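Local coordinates for putative alpha/beta hydrolase FOLD protein (Candidatus Nitrososphaera gargensis, PDB 5A62), which probably hydrolyses carboxylic esters, as a carboxylesterase built on the alpha/beta-hydrolase fold, at residues Ile120-Gly124 with Asp247-Val251; Lys127-Asp133 with Val223-Leu227; Val213-Ser219 with Met238-Gln244. One frame throughout, in Å; residues are numbered along the deposited sequence. Where two conformers were deposited one is given.

Contact 1 (Ile120-Gly124 with Asp247-Val251); sequences IMING and DHWVV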
loop_
_atom_site.group_PDB
_atom_site.type_symbol
_atom_site.label_atom_id
_atom_site.label_comp_id
_atom_site.label_asym_id
_atom_site.label_seq_id
_atom_site.Cartn_x
_atom_site.Cartn_y
_atom_site.Cartn_z
ATOM N N ILE A 120 -0.408 18.547 -16.937
ATOM C CA ILE A 120 -0.897 17.864 -18.134
ATOM C C ILE A 120 -0.856 16.408 -17.811
ATOM O O ILE A 120 0.241 15.833 -17.758
ATOM C CB ILE A 120 -0.120 18.203 -19.393
ATOM C CG1 ILE A 120 -0.143 19.710 -19.601
ATOM C CG2 ILE A 120 -0.775 17.458 -20.586
ATOM C CD1 ILE A 120 0.751 20.184 -20.729
ATOM N N MET A 121 -1.996 15.788 -17.623
ATOM C CA MET A 121 -2.105 14.381 -17.216
ATOM C C MET A 121 -2.441 13.540 -18.431
ATOM O O MET A 121 -3.472 13.803 -19.078
ATOM C CB MET A 121 -3.204 14.204 -16.194
ATOM C CG MET A 121 -2.983 14.988 -14.913
ATOM S SD MET A 121 -4.316 14.836 -13.735
ATOM C CE MET A 121 -5.603 15.804 -14.543
ATOM N N ILE A 122 -1.619 12.585 -18.793
ATOM C CA ILE A 122 -1.806 11.730 -19.947
ATOM C C ILE A 122 -2.223 10.377 -19.374
ATOM O O ILE A 122 -1.455 9.720 -18.679
ATOM C CB ILE A 122 -0.568 11.593 -20.772
ATOM C CG1 ILE A 122 -0.029 12.975 -21.197
ATOM C CG2 ILE A 122 -0.857 10.644 -21.956
ATOM C CD1 ILE A 122 1.269 12.938 -21.945
ATOM N N ASN A 123 -3.480 9.939 -19.608
ATOM C CA ASN A 123 -4.073 8.775 -18.978
ATOM C C ASN A 123 -3.752 8.731 -17.506
ATOM O O ASN A 123 -3.308 7.703 -16.998
ATOM C CB ASN A 123 -3.575 7.482 -19.687
ATOM C CG ASN A 123 -4.087 7.361 -21.110
ATOM O OD1 ASN A 123 -5.186 7.851 -21.434
ATOM N ND2 ASN A 123 -3.285 6.709 -21.944
ATOM N N GLY A 124 -4.068 9.802 -16.853
ATOM C CA GLY A 124 -3.967 9.952 -15.432
ATOM C C GLY A 124 -5.078 10.789 -14.887
ATOM O O GLY A 124 -5.824 11.411 -15.647
ATOM N N ASP A 247 -5.005 3.973 -26.281
ATOM C CA ASP A 247 -5.229 3.304 -25.002
ATOM C C ASP A 247 -4.162 3.744 -23.990
ATOM O O ASP A 247 -3.492 4.779 -24.123
ATOM C CB ASP A 247 -5.161 1.805 -25.325
ATOM C CG ASP A 247 -5.920 0.920 -24.354
ATOM O OD1 ASP A 247 -6.110 1.281 -23.180
ATOM O OD2 ASP A 247 -6.297 -0.239 -24.767
ATOM N N HIS A 248 -4.025 3.000 -22.899
ATOM C CA HIS A 248 -3.206 3.390 -21.786
ATOM C C HIS A 248 -1.779 3.709 -22.165
ATOM O O HIS A 248 -1.198 4.715 -21.707
ATOM C CB HIS A 248 -3.157 2.231 -20.775
ATOM C CG HIS A 248 -2.360 2.514 -19.538
ATOM N ND1 HIS A 248 -1.081 2.026 -19.353
ATOM C CD2 HIS A 248 -2.656 3.219 -18.424
ATOM C CE1 HIS A 248 -0.634 2.387 -18.163
ATOM N NE2 HIS A 248 -1.567 3.121 -17.589
ATOM N N TRP A 249 -1.182 2.862 -22.995
ATOM C CA TRP A 249 0.211 3.009 -23.350
ATOM C C TRP A 249 0.474 3.899 -24.563
ATOM O O TRP A 249 1.351 3.686 -25.380
ATOM C CB TRP A 249 0.864 1.627 -23.504
ATOM C CG TRP A 249 1.040 0.942 -22.234
ATOM C CD1 TRP A 249 0.242 -0.061 -21.718
ATOM C CD2 TRP A 249 2.032 1.221 -21.236
ATOM N NE1 TRP A 249 0.700 -0.423 -20.482
ATOM C CE2 TRP A 249 1.806 0.321 -20.169
ATOM C CE3 TRP A 249 3.138 2.095 -21.164
ATOM C CZ2 TRP A 249 2.607 0.310 -19.029
ATOM C CZ3 TRP A 249 3.908 2.084 -20.027
ATOM C CH2 TRP A 249 3.638 1.186 -18.973
ATOM N N VAL A 250 -0.278 4.981 -24.639
ATOM C CA VAL A 250 -0.185 5.929 -25.736
ATOM C C VAL A 250 1.226 6.498 -25.844
ATOM O O VAL A 250 1.661 6.888 -26.918
ATOM C CB VAL A 250 -1.250 7.076 -25.587
ATOM C CG1 VAL A 250 -0.943 7.965 -24.402
ATOM C CG2 VAL A 250 -1.376 7.886 -26.871
ATOM N N VAL A 251 1.963 6.617 -24.740
ATOM C CA VAL A 251 3.313 7.146 -24.730
ATOM C C VAL A 251 4.298 6.203 -25.458
ATOM O O VAL A 251 5.363 6.610 -25.866
ATOM C CB VAL A 251 3.775 7.460 -23.286
ATOM C CG1 VAL A 251 3.709 6.239 -22.400
ATOM C CG2 VAL A 251 5.163 8.041 -23.221
#

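Contact 2 (Lys127-Asp133 with Val223-Leu227); sequences KKFQEKD and VFMRL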
loop_
_atom_site.group_PDB
_atom_site.type_symbol
_atom_site.label_atom_id
_atom_site.label_comp_id
_atom_site.label_asym_id
_atom_site.label_seq_id
_atom_site.Cartn_x
_atom_site.Cartn_y
_atom_site.Cartn_z
ATOM N N LYS A 127 -8.095 11.181 -9.166
ATOM C CA LYS A 127 -9.006 10.371 -8.410
ATOM C C LYS A 127 -8.373 9.104 -7.847
ATOM O O LYS A 127 -7.436 8.516 -8.410
ATOM C CB LYS A 127 -10.178 9.981 -9.310
ATOM C CG LYS A 127 -10.973 11.239 -9.609
ATOM C CD LYS A 127 -12.450 11.041 -9.839
ATOM C CE LYS A 127 -13.112 10.371 -8.658
ATOM N NZ LYS A 127 -14.580 10.324 -8.845
ATOM N N LYS A 128 -8.925 8.688 -6.729
ATOM C CA LYS A 128 -8.694 7.348 -6.245
ATOM C C LYS A 128 -9.316 6.350 -7.181
ATOM O O LYS A 128 -10.350 6.595 -7.839
ATOM C CB LYS A 128 -9.373 7.147 -4.892
ATOM C CG LYS A 128 -8.662 7.605 -3.717
ATOM C CD LYS A 128 -9.280 6.947 -2.420
ATOM C CE LYS A 128 -8.855 5.549 -1.952
ATOM N NZ LYS A 128 -7.367 5.255 -1.916
ATOM N N PHE A 129 -8.743 5.174 -7.235
ATOM C CA PHE A 129 -9.309 4.074 -8.007
ATOM C C PHE A 129 -10.428 3.402 -7.232
ATOM O O PHE A 129 -10.452 3.393 -6.023
ATOM C CB PHE A 129 -8.255 3.030 -8.331
ATOM C CG PHE A 129 -7.201 3.547 -9.274
ATOM C CD1 PHE A 129 -7.404 3.606 -10.633
ATOM C CD2 PHE A 129 -5.985 4.025 -8.769
ATOM C CE1 PHE A 129 -6.446 4.128 -11.480
ATOM C CE2 PHE A 129 -5.013 4.533 -9.607
ATOM C CZ PHE A 129 -5.239 4.596 -10.961
ATOM N N GLN A 130 -11.342 2.830 -7.981
ATOM C CA GLN A 130 -12.200 1.827 -7.401
ATOM C C GLN A 130 -11.409 0.536 -7.232
ATOM O O GLN A 130 -10.500 0.208 -7.987
ATOM C CB GLN A 130 -13.415 1.625 -8.323
ATOM C CG GLN A 130 -14.385 2.827 -8.358
ATOM C CD GLN A 130 -14.896 3.264 -6.970
ATOM O OE1 GLN A 130 -14.577 4.339 -6.458
ATOM N NE2 GLN A 130 -15.683 2.397 -6.341
ATOM N N GLU A 131 -11.791 -0.295 -6.258
ATOM C CA GLU A 131 -11.112 -1.572 -6.075
ATOM C C GLU A 131 -11.079 -2.385 -7.345
ATOM O O GLU A 131 -10.076 -3.023 -7.633
ATOM C CB GLU A 131 -11.759 -2.453 -4.958
ATOM C CG GLU A 131 -11.477 -1.928 -3.609
ATOM C CD GLU A 131 -12.059 -2.805 -2.494
ATOM O OE1 GLU A 131 -12.292 -4.018 -2.691
ATOM O OE2 GLU A 131 -12.213 -2.181 -1.494
ATOM N N LYS A 132 -12.188 -2.424 -8.105
ATOM C CA LYS A 132 -12.228 -3.199 -9.284
ATOM C C LYS A 132 -11.160 -2.755 -10.297
ATOM O O LYS A 132 -10.635 -3.567 -11.019
ATOM C CB LYS A 132 -13.652 -3.137 -9.895
ATOM C CG LYS A 132 -13.975 -1.764 -10.423
ATOM C CD LYS A 132 -15.299 -1.613 -11.170
ATOM C CE LYS A 132 -15.428 -0.128 -11.540
ATOM N NZ LYS A 132 -16.535 0.176 -12.512
ATOM N N ASP A 133 -10.804 -1.477 -10.281
ATOM C CA ASP A 133 -9.787 -0.940 -11.217
ATOM C C ASP A 133 -8.394 -1.515 -10.942
ATOM O O ASP A 133 -7.536 -1.570 -11.843
ATOM C CB ASP A 133 -9.689 0.566 -11.088
ATOM C CG ASP A 133 -10.977 1.319 -11.399
ATOM O OD1 ASP A 133 -11.795 0.780 -12.214
ATOM O OD2 ASP A 133 -11.126 2.413 -10.832
ATOM N N VAL A 223 -10.547 2.732 -17.783
ATOM C CA VAL A 223 -10.422 3.206 -16.431
ATOM C C VAL A 223 -10.186 4.701 -16.420
ATOM O O VAL A 223 -10.883 5.454 -15.696
ATOM C CB VAL A 223 -9.372 2.477 -15.595
ATOM C CG1 VAL A 223 -9.080 3.153 -14.272
ATOM C CG2 VAL A 223 -9.801 1.020 -15.354
ATOM N N PHE A 224 -9.182 5.157 -17.154
ATOM C CA PHE A 224 -8.904 6.607 -17.120
ATOM C C PHE A 224 -9.918 7.427 -17.820
ATOM O O PHE A 224 -10.171 8.541 -17.414
ATOM C CB PHE A 224 -7.445 6.911 -17.530
ATOM C CG PHE A 224 -6.491 6.502 -16.457
ATOM C CD1 PHE A 224 -6.384 7.245 -15.296
ATOM C CD2 PHE A 224 -5.785 5.343 -16.553
ATOM C CE1 PHE A 224 -5.538 6.867 -14.291
ATOM C CE2 PHE A 224 -4.915 4.956 -15.552
ATOM C CZ PHE A 224 -4.795 5.729 -14.416
ATOM N N MET A 225 -10.614 6.910 -18.840
ATOM C CA MET A 225 -11.768 7.644 -19.394
ATOM C C MET A 225 -12.794 7.910 -18.355
ATOM O O MET A 225 -13.321 8.985 -18.227
ATOM C CB MET A 225 -12.407 6.914 -20.575
ATOM C CG MET A 225 -11.600 7.021 -21.850
ATOM S SD MET A 225 -11.688 8.621 -22.657
ATOM C CE MET A 225 -13.339 8.491 -23.376
ATOM N N ARG A 226 -13.093 6.883 -17.572
ATOM C CA ARG A 226 -14.123 7.011 -16.562
ATOM C C ARG A 226 -13.666 8.024 -15.479
ATOM O O ARG A 226 -14.404 8.941 -15.064
ATOM C CB ARG A 226 -14.446 5.678 -15.940
ATOM C CG ARG A 226 -15.672 5.779 -15.030
ATOM C CD ARG A 226 -15.846 4.543 -14.143
ATOM N NE ARG A 226 -14.942 4.625 -13.001
ATOM C CZ ARG A 226 -13.944 3.781 -12.691
ATOM N NH1 ARG A 226 -13.599 2.779 -13.426
ATOM N NH2 ARG A 226 -13.317 4.015 -11.548
ATOM N N LEU A 227 -12.440 7.874 -14.973
ATOM C CA LEU A 227 -11.959 8.771 -13.957
ATOM C C LEU A 227 -11.814 10.199 -14.424
ATOM O O LEU A 227 -12.112 11.088 -13.639
ATOM C CB LEU A 227 -10.656 8.216 -13.389
ATOM C CG LEU A 227 -10.703 6.900 -12.640
ATOM C CD1 LEU A 227 -9.300 6.446 -12.272
ATOM C CD2 LEU A 227 -11.557 6.940 -11.421
#

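Contact 3 (Val213-Ser219 with Met238-Gln244); sequences VFAIVGS and MELRVLQ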
loop_
_atom_site.group_PDB
_atom_site.type_symbol
_atom_site.label_atom_id
_atom_site.label_comp_id
_atom_site.label_asym_id
_atom_site.label_seq_id
_atom_site.Cartn_x
_atom_site.Cartn_y
_atom_site.Cartn_z
ATOM N N VAL A 213 -5.329 22.880 -15.417
ATOM C CA VAL A 213 -5.406 21.441 -15.447
ATOM C C VAL A 213 -5.746 21.030 -16.865
ATOM O O VAL A 213 -6.743 21.455 -17.414
ATOM C CB VAL A 213 -6.426 20.876 -14.490
ATOM C CG1 VAL A 213 -6.363 19.354 -14.527
ATOM C CG2 VAL A 213 -6.170 21.352 -13.051
ATOM N N PHE A 214 -4.929 20.203 -17.441
ATOM C CA PHE A 214 -5.132 19.647 -18.733
ATOM C C PHE A 214 -5.054 18.124 -18.648
ATOM O O PHE A 214 -4.328 17.574 -17.842
ATOM C CB PHE A 214 -4.072 20.097 -19.723
ATOM C CG PHE A 214 -3.952 21.585 -19.907
ATOM C CD1 PHE A 214 -3.084 22.351 -19.148
ATOM C CD2 PHE A 214 -4.640 22.196 -20.936
ATOM C CE1 PHE A 214 -2.962 23.715 -19.388
ATOM C CE2 PHE A 214 -4.519 23.553 -21.158
ATOM C CZ PHE A 214 -3.695 24.310 -20.403
ATOM N N ALA A 215 -5.782 17.432 -19.487
ATOM C CA ALA A 215 -5.737 15.978 -19.560
ATOM C C ALA A 215 -5.859 15.529 -21.013
ATOM O O ALA A 215 -6.626 16.078 -21.815
ATOM C CB ALA A 215 -6.798 15.327 -18.743
ATOM N N ILE A 216 -5.064 14.557 -21.366
ATOM C CA ILE A 216 -5.119 13.803 -22.641
ATOM C C ILE A 216 -5.380 12.357 -22.307
ATOM O O ILE A 216 -4.588 11.779 -21.559
ATOM C CB ILE A 216 -3.819 13.957 -23.416
ATOM C CG1 ILE A 216 -3.442 15.444 -23.571
ATOM C CG2 ILE A 216 -3.942 13.253 -24.765
ATOM C CD1 ILE A 216 -2.109 15.747 -24.229
ATOM N N VAL A 217 -6.473 11.766 -22.808
ATOM C CA VAL A 217 -6.840 10.418 -22.460
ATOM C C VAL A 217 -7.124 9.631 -23.722
ATOM O O VAL A 217 -7.762 10.169 -24.632
ATOM C CB VAL A 217 -8.025 10.397 -21.484
ATOM C CG1 VAL A 217 -9.284 10.971 -22.035
ATOM C CG2 VAL A 217 -8.325 8.990 -20.997
ATOM N N GLY A 218 -6.682 8.394 -23.763
ATOM C CA GLY A 218 -6.987 7.494 -24.874
ATOM C C GLY A 218 -8.401 6.974 -24.729
ATOM O O GLY A 218 -8.782 6.516 -23.664
ATOM N N SER A 219 -9.180 7.011 -25.811
ATOM C CA SER A 219 -10.591 6.627 -25.752
ATOM C C SER A 219 -10.743 5.170 -25.365
ATOM O O SER A 219 -11.779 4.830 -24.807
ATOM C CB SER A 219 -11.285 6.919 -27.085
ATOM O OG SER A 219 -10.873 6.006 -28.088
ATOM N N MET A 238 -11.039 22.372 -16.106
ATOM C CA MET A 238 -10.039 21.494 -16.734
ATOM C C MET A 238 -10.253 21.460 -18.233
ATOM O O MET A 238 -11.398 21.507 -18.700
ATOM C CB MET A 238 -10.080 20.036 -16.138
ATOM C CG MET A 238 -9.154 18.977 -16.786
ATOM S SD MET A 238 -9.014 17.292 -16.052
ATOM C CE MET A 238 -10.639 16.774 -16.497
ATOM N N GLU A 239 -9.210 21.311 -18.971
ATOM C CA GLU A 239 -9.296 21.064 -20.390
ATOM C C GLU A 239 -8.991 19.602 -20.681
ATOM O O GLU A 239 -7.887 19.151 -20.445
ATOM C CB GLU A 239 -8.349 21.989 -21.110
ATOM C CG GLU A 239 -8.717 23.467 -20.953
ATOM C CD GLU A 239 -10.029 23.822 -21.667
ATOM O OE1 GLU A 239 -10.299 23.129 -22.640
ATOM O OE2 GLU A 239 -10.809 24.710 -21.220
ATOM N N LEU A 240 -9.951 18.856 -21.237
ATOM C CA LEU A 240 -9.799 17.468 -21.526
ATOM C C LEU A 240 -9.821 17.246 -22.998
ATOM O O LEU A 240 -10.714 17.771 -23.694
ATOM C CB LEU A 240 -10.968 16.743 -20.918
ATOM C CG LEU A 240 -11.193 15.293 -21.296
ATOM C CD1 LEU A 240 -10.053 14.378 -20.899
ATOM C CD2 LEU A 240 -12.483 14.805 -20.665
ATOM N N ARG A 241 -8.955 16.421 -23.527
ATOM C CA ARG A 241 -8.964 16.052 -24.940
ATOM C C ARG A 241 -8.821 14.583 -24.993
ATOM O O ARG A 241 -8.013 13.950 -24.284
ATOM C CB ARG A 241 -7.797 16.721 -25.657
ATOM C CG ARG A 241 -7.706 18.228 -25.547
ATOM C CD ARG A 241 -8.796 18.902 -26.379
ATOM N NE ARG A 241 -8.695 20.344 -26.214
ATOM C CZ ARG A 241 -9.238 21.061 -25.244
ATOM N NH1 ARG A 241 -10.010 20.497 -24.318
ATOM N NH2 ARG A 241 -9.018 22.380 -25.187
ATOM N N VAL A 242 -9.622 13.938 -25.813
ATOM C CA VAL A 242 -9.596 12.505 -25.991
ATOM C C VAL A 242 -8.942 12.103 -27.305
ATOM O O VAL A 242 -9.303 12.633 -28.366
ATOM C CB VAL A 242 -11.037 11.894 -25.914
ATOM C CG1 VAL A 242 -11.014 10.395 -26.173
ATOM C CG2 VAL A 242 -11.668 12.256 -24.564
ATOM N N LEU A 243 -8.063 11.140 -27.277
ATOM C CA LEU A 243 -7.422 10.550 -28.453
ATOM C C LEU A 243 -8.211 9.346 -28.832
ATOM O O LEU A 243 -8.126 8.295 -28.215
ATOM C CB LEU A 243 -5.928 10.197 -28.182
ATOM C CG LEU A 243 -5.063 11.399 -27.902
ATOM C CD1 LEU A 243 -3.759 10.904 -27.326
ATOM C CD2 LEU A 243 -4.799 12.174 -29.207
ATOM N N GLN A 244 -8.933 9.461 -29.976
ATOM C CA GLN A 244 -9.750 8.352 -30.439
ATOM C C GLN A 244 -8.913 7.229 -30.925
ATOM O O GLN A 244 -8.050 7.401 -31.777
ATOM C CB GLN A 244 -10.690 8.796 -31.589
ATOM C CG GLN A 244 -11.706 9.824 -31.195
ATOM C CD GLN A 244 -12.585 9.426 -30.003
ATOM O OE1 GLN A 244 -12.916 8.288 -29.857
ATOM N NE2 GLN A 244 -12.901 10.359 -29.194
#

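Contact 1 (Ile120-Gly124 with Asp247-Val251)
Asn123, just past the end of strand 116-122, reaches across to the loop carrying His248, an arrangement consistent with the catalytic end of an alpha/beta-hydrolase. His248 NE2 is hydrogen-bonded to Ser99 OG, and the side chain of His248 also touches Asp221, so a Ser-Asp-His triad is likely.

The tight part is small and buried. Asn123 ND2 faces two carbonyl oxygens of the type I turn from Asp247 to Val250. Its bond to His248 O is 2.9 Å long, with the nitrogen above the carbonyl plane; the one to Asp247 O, also 2.9 Å, is bent to 129° and weak. The other end of the amide is occupied too, since OD1 accepts from Gly218 N, so the group is held from both ends and its flip is fixed. Beside the amide, Ile122 and Val250 cross at about a right angle, and Ile122 CG2 packs on Val250 CG1 at 3.6 Å. Val250 CG1, set between the backbone N and the carbonyl carbon (chi1 68°), also lies 3.6 Å from Asn123 ND2.

The loose, solvent side belongs to the exposed Asp247, whose carboxylate folds back on its own turn, where OD1 accepts from His248 N at 2.7 Å. Trp249 starts away from segment 120-124 and packs edge-to-face with Phe176. Over one face of its indole, near the rim, rests His248 ND1, 3.2 Å above the ring plane.

Contact 2 (Lys127-Asp133 with Val223-Leu227)
Asp133 and Arg226 carry the charged half of this contact, which clamps the loop 127-130 and the short helix that follows it onto helix 222-234 of the alpha/beta-hydrolase core. The two side chains approach from opposite directions and meet end-on, with carboxylate and guanidinium planes only 21° apart. Arg226 NH2 gives an almost straight bond (176°) to the syn lone pair of Asp133 OD2 at 2.8 Å, while NH1 reaches Asp133 OD1 at 3.0 Å. OD2 has a second donor, Gln130 N at 2.9 Å, which comes from above the carboxylate plane. The guanidinium can lie end-on because the arginine chain runs out extended and then bends at its third torsion (chi3 80°).

Around the salt bridge, Lys132 CE lies over one face of the guanidinium, 3.9 Å from Arg226 NH1, and Gln130 CG comes within 3.6 Å of Arg226 NH2. The Lys132 ammonium also comes near Arg226 NH1, two like charges in the neighbourhood of the Asp133 carboxylate.

The apolar half centres on Phe129. Its ring edge meets Val223 CG1 and Phe224 CZ, the latter 3.7 Å from Phe129 CZ; the two rings meet obliquely, centroids 5.7 Å apart. Leu227 CD1 closes in 3.8 Å from Phe129 CE1, while CD2 of the same leucine turns to Lys128 O. Lys127 CB also meets Leu227 CD2, and its CD lies near Leu227 O, its ammonium paired with Glu230.

Chemically, then, a two-point ion pair is seated against an aromatic and aliphatic patch. Asp133 is buried, and the straight bidentate grip, with the extra backbone N-H on OD2, probably compensates its charge and keeps the carboxylate from rotating.

Contact 3 (Val213-Ser219 with Met238-Gln244)
Ser219, Ala215 and Val217 give up the most surface in this pairing of two parallel strands, 213-218 and 239-243, neighbours at the edge of the alpha/beta-hydrolase sheet. Six backbone hydrogen bonds tie them together, and the strand directions diverge by 24°, the usual twist. Ala215 and Val217 each use both N and O: Ala215 N bonds to Glu239 O and Ala215 O takes Arg241 N, both at 2.9 Å, and Val217 repeats the pattern two residues on with Arg241 O and Leu243 N.

The methyl of Ala215 touches Leu240, CB to CD1 4.0 Å. Val217 stands beside Val242, the two pointing the same way, with Val217 CG1 3.7 Å from Val242 CG2. The same CG1 meets Leu240 CD1 at 3.7 Å, because the first torsion of Val217 (63°) sets it between the backbone N and the carbonyl carbon.

Ser219 ends the ladder with its N bonded to Leu243 O at 2.9 Å. Its CB is wedged against Val242 CG1 at 3.6 Å and Gln244 OE1, while the hydroxyl pairs with Gly245 N. On the face opposite Ala215 and Val217, Ile216 CG2 and Leu243 CD1 press together at 3.5 Å, tighter than usual for carbons.

Helix 222-234 makes the beta-alpha-beta crossover between the strands and packs on the Ala215 and Val217 face through Ile228 and Met225. Helix 256-272 covers the Phe214 and Ile216 face, and strand 116-122 flanks strand 212-218 on the side away from 239-243.

All three contacts belong to one alpha/beta-hydrolase domain. Contacts 1 and 3 share the sheet, where strands 116-122 and 212-218 are neighbours, and their centres lie about 9 Å apart; the centre of contact 2 is about 14 Å from that of contact 1 and 15 Å from that of contact 3. Along the chain the segments run 120-124, 127-133, 213-219, 223-227, 238-244 and 247-251, so contact 1 encloses the others, while contacts 2 and 3 interleave. Between 133 and 213 a run of helices leaves the sheet and returns. Phe224 of contact 2 packs on Gly124 and His248 of contact 1, and Met225 on Val217 of contact 3, joining crossover helix, sheet edge and probable active site.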